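Side-chain contacts in RagB/SusD domain protein (Flavobacterium johnsoniae, PDB 5J5U), which binds chitin and, as a SusD homolog, probably works at the outer membrane in capturing chitin chains for uptake: residues E80-N83 / V84-I88; Q144-Y147 / N148-K152; N461-E464 / A465-R468. One frame throughout, in Å; residues are numbered along the deposited sequence.

Contact 1: E80-N83 / V84-I88; sequences ELKN and VVDII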
ATOM      1  N   GLU A  80      -5.869  -3.296  16.670  1.00 23.43           N
ATOM      2  CA  GLU A  80      -4.529  -2.706  16.527  1.00 27.63           C
ATOM      3  C   GLU A  80      -4.284  -1.431  17.332  1.00 24.38           C
ATOM      4  O   GLU A  80      -3.366  -1.391  18.144  1.00 22.91           O
ATOM      5  CB  GLU A  80      -4.234  -2.442  15.044  1.00 22.15           C
ATOM      6  CG  GLU A  80      -4.254  -3.721  14.200  1.00 25.50           C
ATOM      7  CD  GLU A  80      -4.153  -3.470  12.701  1.00 25.79           C
ATOM      8  OE1 GLU A  80      -3.760  -2.354  12.282  1.00 24.40           O
ATOM      9  OE2 GLU A  80      -4.483  -4.404  11.936  1.00 20.50           O
ATOM     10  N   LEU A  81      -5.118  -0.412  17.132  1.00 22.12           N
ATOM     11  CA  LEU A  81      -4.835   0.916  17.666  1.00 24.38           C
ATOM     12  C   LEU A  81      -4.706   0.906  19.185  1.00 32.13           C
ATOM     13  O   LEU A  81      -3.798   1.525  19.747  1.00 33.73           O
ATOM     14  CB  LEU A  81      -5.912   1.891  17.237  1.00 20.33           C
ATOM     15  CG  LEU A  81      -5.601   3.340  17.567  1.00 25.91           C
ATOM     16  CD1 LEU A  81      -4.405   3.854  16.771  1.00 14.55           C
ATOM     17  CD2 LEU A  81      -6.845   4.146  17.256  1.00 29.52           C
ATOM     18  N   LYS A  82      -5.585   0.152  19.833  1.00 29.42           N
ATOM     19  CA  LYS A  82      -5.615   0.065  21.285  1.00 30.52           C
ATOM     20  C   LYS A  82      -4.347  -0.537  21.890  1.00 36.46           C
ATOM     21  O   LYS A  82      -3.831  -0.048  22.896  1.00 38.66           O
ATOM     22  CB  LYS A  82      -6.833  -0.751  21.700  1.00 35.96           C
ATOM     23  CG  LYS A  82      -6.653  -1.567  22.962  1.00 43.38           C
ATOM     24  CD  LYS A  82      -7.869  -2.457  23.184  1.00 46.16           C
ATOM     25  CE  LYS A  82      -8.178  -3.290  21.941  1.00 47.94           C
ATOM     26  NZ  LYS A  82      -7.016  -4.089  21.453  1.00 45.60           N
ATOM     27  N   ASN A  83      -3.809  -1.563  21.246  1.00 33.64           N
ATOM     28  CA  ASN A  83      -2.607  -2.193  21.763  1.00 33.14           C
ATOM     29  C   ASN A  83      -1.432  -1.254  21.707  1.00 33.29           C
ATOM     30  O   ASN A  83      -0.639  -1.159  22.656  1.00 30.59           O
ATOM     31  CB  ASN A  83      -2.277  -3.461  20.985  1.00 35.23           C
ATOM     32  CG  ASN A  83      -2.917  -4.675  21.584  1.00 41.27           C
ATOM     33  OD1 ASN A  83      -2.488  -5.158  22.630  1.00 40.70           O
ATOM     34  ND2 ASN A  83      -3.978  -5.159  20.950  1.00 40.54           N
ATOM     35  N   VAL A  84      -1.317  -0.563  20.581  1.00 26.96           N
ATOM     36  CA  VAL A  84      -0.147   0.253  20.350  1.00 27.15           C
ATOM     37  C   VAL A  84      -0.243   1.522  21.221  1.00 29.91           C
ATOM     38  O   VAL A  84       0.787   2.053  21.686  1.00 28.69           O
ATOM     39  CB  VAL A  84       0.011   0.542  18.853  1.00 26.49           C
ATOM     40  CG1 VAL A  84      -1.021   1.552  18.380  1.00 28.84           C
ATOM     41  CG2 VAL A  84       1.419   0.999  18.567  1.00 26.23           C
ATOM     42  N   VAL A  85      -1.476   1.973  21.489  1.00 28.71           N
ATOM     43  CA  VAL A  85      -1.691   3.028  22.479  1.00 30.06           C
ATOM     44  C   VAL A  85      -1.245   2.576  23.887  1.00 26.99           C
ATOM     45  O   VAL A  85      -0.529   3.303  24.588  1.00 21.35           O
ATOM     46  CB  VAL A  85      -3.153   3.478  22.521  1.00 32.30           C
ATOM     47  CG1 VAL A  85      -3.418   4.317  23.774  1.00 24.50           C
ATOM     48  CG2 VAL A  85      -3.452   4.314  21.289  1.00 26.76           C
ATOM     49  N   ASP A  86      -1.637   1.366  24.280  1.00 27.90           N
ATOM     50  CA  ASP A  86      -1.215   0.821  25.582  1.00 34.97           C
ATOM     51  C   ASP A  86       0.306   0.660  25.704  1.00 33.16           C
ATOM     52  O   ASP A  86       0.873   0.918  26.776  1.00 34.43           O
ATOM     53  CB  ASP A  86      -1.877  -0.526  25.846  1.00 35.01           C
ATOM     54  CG  ASP A  86      -3.276  -0.382  26.383  1.00 46.74           C
ATOM     55  OD1 ASP A  86      -3.571   0.673  27.008  1.00 41.60           O
ATOM     56  OD2 ASP A  86      -4.088  -1.315  26.161  1.00 47.67           O
ATOM     57  N   ILE A  87       0.973   0.264  24.616  1.00 30.59           N
ATOM     58  CA  ILE A  87       2.430   0.195  24.656  1.00 24.76           C
ATOM     59  C   ILE A  87       2.990   1.587  24.897  1.00 30.43           C
ATOM     60  O   ILE A  87       3.806   1.776  25.794  1.00 33.17           O
ATOM     61  CB  ILE A  87       3.048  -0.368  23.381  1.00 25.80           C
ATOM     62  CG1 ILE A  87       2.587  -1.798  23.134  1.00 27.85           C
ATOM     63  CG2 ILE A  87       4.557  -0.380  23.504  1.00 23.55           C
ATOM     64  CD1 ILE A  87       2.953  -2.312  21.753  1.00 25.93           C
ATOM     65  N   ILE A  88       2.536   2.566  24.120  1.00 25.57           N
ATOM     66  CA  ILE A  88       3.060   3.921  24.292  1.00 26.18           C
ATOM     67  C   ILE A  88       2.832   4.411  25.725  1.00 35.07           C
ATOM     68  O   ILE A  88       3.721   5.030  26.329  1.00 35.59           O
ATOM     69  CB  ILE A  88       2.429   4.898  23.283  1.00 30.38           C
ATOM     70  CG1 ILE A  88       2.827   4.487  21.863  1.00 26.80           C
ATOM     71  CG2 ILE A  88       2.875   6.329  23.544  1.00 24.99           C
ATOM     72  CD1 ILE A  88       2.189   5.301  20.774  1.00 25.78           C
TER

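Contact 2: Q144-Y147 / N148-K152; sequences QDIY and NSFFK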
ATOM      1  N   GLN A 144      -5.806  16.800   8.175  1.00 15.25           N
ATOM      2  CA  GLN A 144      -4.642  17.693   8.206  1.00 23.17           C
ATOM      3  C   GLN A 144      -3.912  17.629   9.567  1.00 20.35           C
ATOM      4  O   GLN A 144      -2.675  17.539   9.628  1.00 20.36           O
ATOM      5  CB  GLN A 144      -5.055  19.134   7.894  1.00 20.13           C
ATOM      6  CG  GLN A 144      -3.931  20.155   8.064  1.00 22.79           C
ATOM      7  CD  GLN A 144      -4.310  21.540   7.576  1.00 24.42           C
ATOM      8  OE1 GLN A 144      -5.450  21.969   7.728  1.00 23.73           O
ATOM      9  NE2 GLN A 144      -3.350  22.252   7.005  1.00 24.04           N
ATOM     10  N   ASP A 145      -4.680  17.667  10.648  1.00 18.88           N
ATOM     11  CA  ASP A 145      -4.102  17.581  11.987  1.00 20.87           C
ATOM     12  C   ASP A 145      -3.517  16.186  12.232  1.00 17.61           C
ATOM     13  O   ASP A 145      -2.492  16.050  12.897  1.00 21.03           O
ATOM     14  CB  ASP A 145      -5.147  17.942  13.070  1.00 14.63           C
ATOM     15  CG  ASP A 145      -5.690  19.359  12.905  1.00 18.66           C
ATOM     16  OD1 ASP A 145      -4.913  20.224  12.480  1.00 21.59           O
ATOM     17  OD2 ASP A 145      -6.872  19.621  13.192  1.00 17.47           O
ATOM     18  N   ILE A 146      -4.168  15.154  11.704  1.00 20.04           N
ATOM     19  CA  ILE A 146      -3.680  13.791  11.885  1.00 16.26           C
ATOM     20  C   ILE A 146      -2.301  13.716  11.268  1.00 13.53           C
ATOM     21  O   ILE A 146      -1.372  13.171  11.852  1.00 14.31           O
ATOM     22  CB  ILE A 146      -4.605  12.715  11.238  1.00 18.01           C
ATOM     23  CG1 ILE A 146      -5.995  12.688  11.898  1.00 19.17           C
ATOM     24  CG2 ILE A 146      -3.980  11.336  11.335  1.00 13.91           C
ATOM     25  CD1 ILE A 146      -6.920  11.577  11.378  1.00 10.07           C
ATOM     26  N   TYR A 147      -2.168  14.294  10.092  1.00 13.20           N
ATOM     27  CA  TYR A 147      -0.893  14.308   9.392  1.00 16.38           C
ATOM     28  C   TYR A 147       0.210  15.146  10.083  1.00 19.69           C
ATOM     29  O   TYR A 147       1.381  14.725  10.092  1.00 22.82           O
ATOM     30  CB  TYR A 147      -1.107  14.791   7.957  1.00 16.18           C
ATOM     31  CG  TYR A 147      -1.211  13.646   6.986  1.00 20.42           C
ATOM     32  CD1 TYR A 147      -2.355  12.833   6.936  1.00 18.72           C
ATOM     33  CD2 TYR A 147      -0.148  13.342   6.144  1.00 16.33           C
ATOM     34  CE1 TYR A 147      -2.442  11.777   6.036  1.00 16.37           C
ATOM     35  CE2 TYR A 147      -0.222  12.294   5.259  1.00 22.22           C
ATOM     36  CZ  TYR A 147      -1.363  11.515   5.204  1.00 18.42           C
ATOM     37  OH  TYR A 147      -1.376  10.474   4.316  1.00 15.60           O
ATOM     38  N   ASN A 148      -0.138  16.320  10.624  1.00 19.82           N
ATOM     39  CA  ASN A 148       0.837  17.095  11.413  1.00 20.75           C
ATOM     40  C   ASN A 148       1.297  16.278  12.622  1.00 20.67           C
ATOM     41  O   ASN A 148       2.476  16.290  12.996  1.00 22.74           O
ATOM     42  CB  ASN A 148       0.258  18.433  11.890  1.00 15.48           C
ATOM     43  CG  ASN A 148       0.160  19.459  10.776  1.00 29.35           C
ATOM     44  OD1 ASN A 148       0.920  19.406   9.806  1.00 35.44           O
ATOM     45  ND2 ASN A 148      -0.789  20.391  10.899  1.00 18.18           N
ATOM     46  N   SER A 149       0.358  15.571  13.238  1.00 16.43           N
ATOM     47  CA  SER A 149       0.681  14.717  14.377  1.00 17.04           C
ATOM     48  C   SER A 149       1.601  13.535  13.939  1.00 24.56           C
ATOM     49  O   SER A 149       2.567  13.177  14.646  1.00 24.06           O
ATOM     50  CB  SER A 149      -0.614  14.250  15.045  1.00 15.12           C
ATOM     51  OG  SER A 149      -0.400  13.206  15.963  1.00 20.97           O
ATOM     52  N   PHE A 150       1.351  12.980  12.752  1.00 18.01           N
ATOM     53  CA  PHE A 150       2.255  11.967  12.166  1.00 19.55           C
ATOM     54  C   PHE A 150       3.688  12.500  12.048  1.00 24.75           C
ATOM     55  O   PHE A 150       4.653  11.848  12.469  1.00 25.88           O
ATOM     56  CB  PHE A 150       1.795  11.533  10.762  1.00 19.03           C
ATOM     57  CG  PHE A 150       0.567  10.654  10.735  1.00 16.21           C
ATOM     58  CD1 PHE A 150       0.125   9.997  11.869  1.00 13.11           C
ATOM     59  CD2 PHE A 150      -0.140  10.481   9.548  1.00 15.04           C
ATOM     60  CE1 PHE A 150      -0.991   9.198  11.826  1.00 14.79           C
ATOM     61  CE2 PHE A 150      -1.273   9.683   9.506  1.00 12.29           C
ATOM     62  CZ  PHE A 150      -1.689   9.032  10.632  1.00 11.86           C
ATOM     63  N   PHE A 151       3.822  13.674  11.438  1.00 18.73           N
ATOM     64  CA  PHE A 151       5.139  14.242  11.220  1.00 24.96           C
ATOM     65  C   PHE A 151       5.824  14.469  12.565  1.00 26.13           C
ATOM     66  O   PHE A 151       7.004  14.143  12.724  1.00 27.71           O
ATOM     67  CB  PHE A 151       5.065  15.557  10.423  1.00 25.02           C
ATOM     68  CG  PHE A 151       4.667  15.378   8.988  1.00 21.44           C
ATOM     69  CD1 PHE A 151       5.336  14.473   8.172  1.00 21.40           C
ATOM     70  CD2 PHE A 151       3.596  16.101   8.458  1.00 20.90           C
ATOM     71  CE1 PHE A 151       4.949  14.295   6.824  1.00 14.90           C
ATOM     72  CE2 PHE A 151       3.205  15.938   7.136  1.00 19.91           C
ATOM     73  CZ  PHE A 151       3.888  15.021   6.310  1.00 20.94           C
ATOM     74  N   LYS A 152       5.091  15.030  13.528  1.00 24.14           N
ATOM     75  CA  LYS A 152       5.658  15.253  14.858  1.00 26.40           C
ATOM     76  C   LYS A 152       6.174  13.962  15.514  1.00 27.16           C
ATOM     77  O   LYS A 152       7.323  13.902  15.970  1.00 29.82           O
ATOM     78  CB  LYS A 152       4.633  15.908  15.782  1.00 22.36           C
ATOM     79  CG  LYS A 152       5.214  16.281  17.139  1.00 26.61           C
ATOM     80  CD  LYS A 152       4.128  16.654  18.155  1.00 37.22           C
ATOM     81  CE  LYS A 152       4.749  17.288  19.395  1.00 33.47           C
ATOM     82  NZ  LYS A 152       3.771  17.753  20.410  1.00 34.98           N
TER
HETATM   83  O   HOH W   1      -0.792  18.314   7.557  1.00 17.20           O

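Contact 3: N461-E464 / A465-R468; sequences NYME and AVQR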
ATOM      1  N   ASN A 461     -20.331  13.485  16.611  1.00 15.30           N
ATOM      2  CA  ASN A 461     -19.027  13.564  15.978  1.00 22.03           C
ATOM      3  C   ASN A 461     -19.066  13.041  14.528  1.00 20.01           C
ATOM      4  O   ASN A 461     -18.520  13.679  13.613  1.00 21.28           O
ATOM      5  CB  ASN A 461     -18.005  12.798  16.823  1.00 20.55           C
ATOM      6  CG  ASN A 461     -17.846  13.405  18.215  1.00 22.85           C
ATOM      7  OD1 ASN A 461     -17.967  14.615  18.380  1.00 20.25           O
ATOM      8  ND2 ASN A 461     -17.630  12.565  19.222  1.00 23.57           N
ATOM      9  N   TYR A 462     -19.764  11.923  14.326  1.00 15.11           N
ATOM     10  CA  TYR A 462     -20.014  11.381  12.996  1.00 16.43           C
ATOM     11  C   TYR A 462     -20.537  12.490  12.070  1.00 16.58           C
ATOM     12  O   TYR A 462     -19.946  12.781  11.008  1.00 14.87           O
ATOM     13  CB  TYR A 462     -21.008  10.215  13.093  1.00 16.83           C
ATOM     14  CG  TYR A 462     -21.491   9.702  11.771  1.00 17.65           C
ATOM     15  CD1 TYR A 462     -22.643  10.219  11.182  1.00 13.28           C
ATOM     16  CD2 TYR A 462     -20.793   8.714  11.096  1.00 15.01           C
ATOM     17  CE1 TYR A 462     -23.090   9.754   9.960  1.00 16.68           C
ATOM     18  CE2 TYR A 462     -21.231   8.245   9.869  1.00 16.20           C
ATOM     19  CZ  TYR A 462     -22.375   8.764   9.304  1.00 18.59           C
ATOM     20  OH  TYR A 462     -22.797   8.295   8.081  1.00 15.36           O
ATOM     21  N   MET A 463     -21.607  13.152  12.513  1.00 14.78           N
ATOM     22  CA  MET A 463     -22.212  14.229  11.737  1.00 14.86           C
ATOM     23  C   MET A 463     -21.274  15.426  11.535  1.00 18.09           C
ATOM     24  O   MET A 463     -21.319  16.066  10.471  1.00 13.33           O
ATOM     25  CB  MET A 463     -23.506  14.700  12.408  1.00 19.93           C
ATOM     26  CG  MET A 463     -24.672  13.713  12.283  1.00 20.50           C
ATOM     27  SD  MET A 463     -24.883  13.121  10.592  1.00 22.30           S
ATOM     28  CE  MET A 463     -25.422  14.635   9.772  1.00 21.38           C
ATOM     29  N   GLU A 464     -20.419  15.732  12.520  1.00 16.42           N
ATOM     30  CA  GLU A 464     -19.447  16.808  12.302  1.00 15.15           C
ATOM     31  C   GLU A 464     -18.501  16.451  11.162  1.00 12.13           C
ATOM     32  O   GLU A 464     -18.222  17.295  10.276  1.00 15.64           O
ATOM     33  CB  GLU A 464     -18.644  17.139  13.547  1.00 16.36           C
ATOM     34  CG  GLU A 464     -19.476  17.802  14.621  1.00 31.04           C
ATOM     35  CD  GLU A 464     -18.662  18.261  15.839  1.00 34.85           C
ATOM     36  OE1 GLU A 464     -17.414  18.059  15.846  1.00 35.82           O
ATOM     37  OE2 GLU A 464     -19.276  18.837  16.773  1.00 34.66           O
ATOM     38  N   ALA A 465     -18.018  15.210  11.158  1.00  9.03           N
ATOM     39  CA  ALA A 465     -17.143  14.763  10.048  1.00 16.64           C
ATOM     40  C   ALA A 465     -17.890  14.780   8.682  1.00 15.32           C
ATOM     41  O   ALA A 465     -17.338  15.200   7.644  1.00 15.16           O
ATOM     42  CB  ALA A 465     -16.580  13.382  10.324  1.00 12.64           C
ATOM     43  N   VAL A 466     -19.146  14.334   8.702  1.00 14.16           N
ATOM     44  CA  VAL A 466     -19.990  14.334   7.508  1.00 17.23           C
ATOM     45  C   VAL A 466     -20.162  15.746   6.959  1.00 15.47           C
ATOM     46  O   VAL A 466     -20.015  15.960   5.762  1.00 13.58           O
ATOM     47  CB  VAL A 466     -21.367  13.740   7.804  1.00 18.10           C
ATOM     48  CG1 VAL A 466     -22.380  14.143   6.740  1.00 16.79           C
ATOM     49  CG2 VAL A 466     -21.264  12.234   7.969  1.00 14.81           C
ATOM     50  N   GLN A 467     -20.464  16.694   7.837  1.00 11.52           N
ATOM     51  CA  GLN A 467     -20.543  18.104   7.465  1.00 15.24           C
ATOM     52  C   GLN A 467     -19.275  18.568   6.795  1.00 18.62           C
ATOM     53  O   GLN A 467     -19.323  19.289   5.804  1.00 15.16           O
ATOM     54  CB  GLN A 467     -20.796  18.999   8.675  1.00 14.46           C
ATOM     55  CG  GLN A 467     -22.228  19.370   8.929  1.00 24.48           C
ATOM     56  CD  GLN A 467     -22.368  20.216  10.185  1.00 33.24           C
ATOM     57  OE1 GLN A 467     -21.700  19.967  11.182  1.00 28.18           O
ATOM     58  NE2 GLN A 467     -23.195  21.242  10.124  1.00 36.30           N
ATOM     59  N   ARG A 468     -18.131  18.190   7.360  1.00 16.18           N
ATOM     60  CA  ARG A 468     -16.866  18.605   6.754  1.00 17.47           C
ATOM     61  C   ARG A 468     -16.620  17.930   5.401  1.00 19.73           C
ATOM     62  O   ARG A 468     -15.776  18.384   4.638  1.00 19.41           O
ATOM     63  CB  ARG A 468     -15.695  18.322   7.694  1.00 16.63           C
ATOM     64  CG  ARG A 468     -15.837  19.014   9.017  1.00 15.87           C
ATOM     65  CD  ARG A 468     -14.511  19.118   9.689  1.00 18.50           C
ATOM     66  NE  ARG A 468     -14.010  17.827  10.119  1.00 21.00           N
ATOM     67  CZ  ARG A 468     -13.864  17.488  11.398  1.00 28.47           C
ATOM     68  NH1 ARG A 468     -14.173  18.380  12.332  1.00 20.69           N
ATOM     69  NH2 ARG A 468     -13.395  16.277  11.738  1.00 17.68           N
TER

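Contact 1: E80-N83 / V84-I88
Four main-chain hydrogen bonds join E80-N83 to V84-I88, each running from an N-H back to the carbonyl four residues earlier. V84 N reaches E80 O at 3.3 Å, the longest of the four. V85 N meets L81 O at 2.9 Å, D86 N meets K82 O at 3.0 Å, and I87 N meets N83 O at 2.9 Å. The helix is kinked just before, at K82 and N83, whose N-H groups miss the regular bond to the preceding turn; N83 N makes instead a weak bond to E80 O.

Methyl groups pack on a carbonyl. V84 holds CG1 in the crowded position between its own N and carbonyl carbon (chi1 73°), and this sets the methyl 3.1 Å from L81 O, which V85 CG2 also approaches. The apolar pairs are looser: L81 CD1 lies 4.4 Å from V84 CG1, and L81 CG is no nearer to V85 CG2.

The charged pair K82 and D86 is near but not closed: K82 NZ stands 6.2 Å from D86 OD2, because the lysine chain bends twice and sends its amine back to a weak bond with N79 O. D86 OD2 passes alongside K82 CG and near K82 O, while OD1 makes a weak, long ion pair with K89. With an alanine at D86, K82 would probably lose its nearby negative charge and K89 its distant mate.

The N83 side chain bonds back to N79 O and packs on Q19, F22 and T23. E80 hydrogen-bonds Y33 of helix 31-45 through OE2 and makes a salt bridge to R114 through OE1. I87 and I88 lean on A104, so this part of helix 66-90 rests on helices 16-29 and 98-119.

Contact 2: Q144-Y147 / N148-K152
Regular i to i+4 hydrogen bonds tie Q144-Y147 to N148-K152, the four N-H groups of N148, S149, F150 and F151 meeting the carbonyls of Q144, D145, I146 and Y147 at 2.9 to 3.0 Å. On this frame the side chains divide into an aromatic face and a polar one.

The aromatic face centres on F150. I146 and F150 run side by side in the same direction, and the isoleucine lays CG2 over the face of the phenylalanine ring, 3.8 Å from its centroid, a CH-pi contact. CG2 is turned opposite its own main-chain N, with CG1 opposite the carbonyl carbon (chi1 -64°), which brings this methyl rather than CG1 to the ring. The methyl sits 3.3 Å from F150 CZ. F150 in turn presents its edge to Y147: CD2 stands over the centre of the tyrosine face, the ring centroids are 5.4 Å apart, and the planes meet at 57°, a tilted edge-to-face pair. F151 comes to the edge of the same tyrosine ring, its CE2 4.4 Å from Y147 CD2, while its CD2 lies 3.1 Å from Y147 O.

On the polar face a water donates to Q144 O at 2.9 Å and, weakly, to N148 OD1, bridging the carboxamide to a carbonyl that already accepts from N148 N.

Outside the pair, Y147 OH bonds to D117. F150 packs on V109, A112 and T116, and all three aromatic residues touch L192. This is an amphipathic helix packed among others, its aromatic face on helices 98-119 and 178-195 with the W481 ring joining steeply at Y147, consistent with the TPR-like helical core of SusD proteins.

Contact 3: N461-E464 / A465-R468
Y462 and V466 make the tight side of this turn. V466 CG2 lies over one face of the tyrosine ring, 4.0 Å from the centroid and 24° off the normal, a CH-pi contact displaced toward the rim, where V466 CG2 closes to 3.7 Å from Y462 CE1. The ring gets there because CG of Y462 swings opposite its own N (chi1 172°), and its OH goes on to bond N473. V466 N also bonds Y462 O at 2.9 Å. M463 adds a lighter touch, CE to V466 CG1 at 4.3 Å.

The other side is looser. Q467 is exposed, and E464 and R468 carry opposite charges that do not meet, E464 OE1 to R468 NH1 being 4.8 Å. Each has a partner elsewhere: E464 makes a salt bridge to K460, R468 one to D121 and a hydrogen bond to Y140 O, tying this end of the segment to both. What R468 does bring back is CG, 3.2 Å from E464 O, with that oxygen over one face of its guanidinium group. A465 packs on Y140 and Y450, and Y462 on E454 and M455 of helix 452-457. With Y462, A465 and V466 buried and Q467 and R468 exposed, helix 459-468 is amphipathic.

In the fold
The three contacts follow one another along the chain, each within a single helix: contact 1 on 66-90, contact 2 on 143-160, contact 3 on 459-468. None touches another. The centres of contacts 1 and 2 are about 18 Å apart, those of 2 and 3 about 20 Å, and those of 1 and 3 about 26 Å. Helix 98-119 links the first two, since both pack against it, and D121, just beyond its end, forms a salt bridge with R468 of contact 3. The C-terminal part of the chain, through W480 and W481, also returns to contact 2. The chain thus brings its C-terminal residues back to helices from its first third; no link of these contacts to chitin binding is evident.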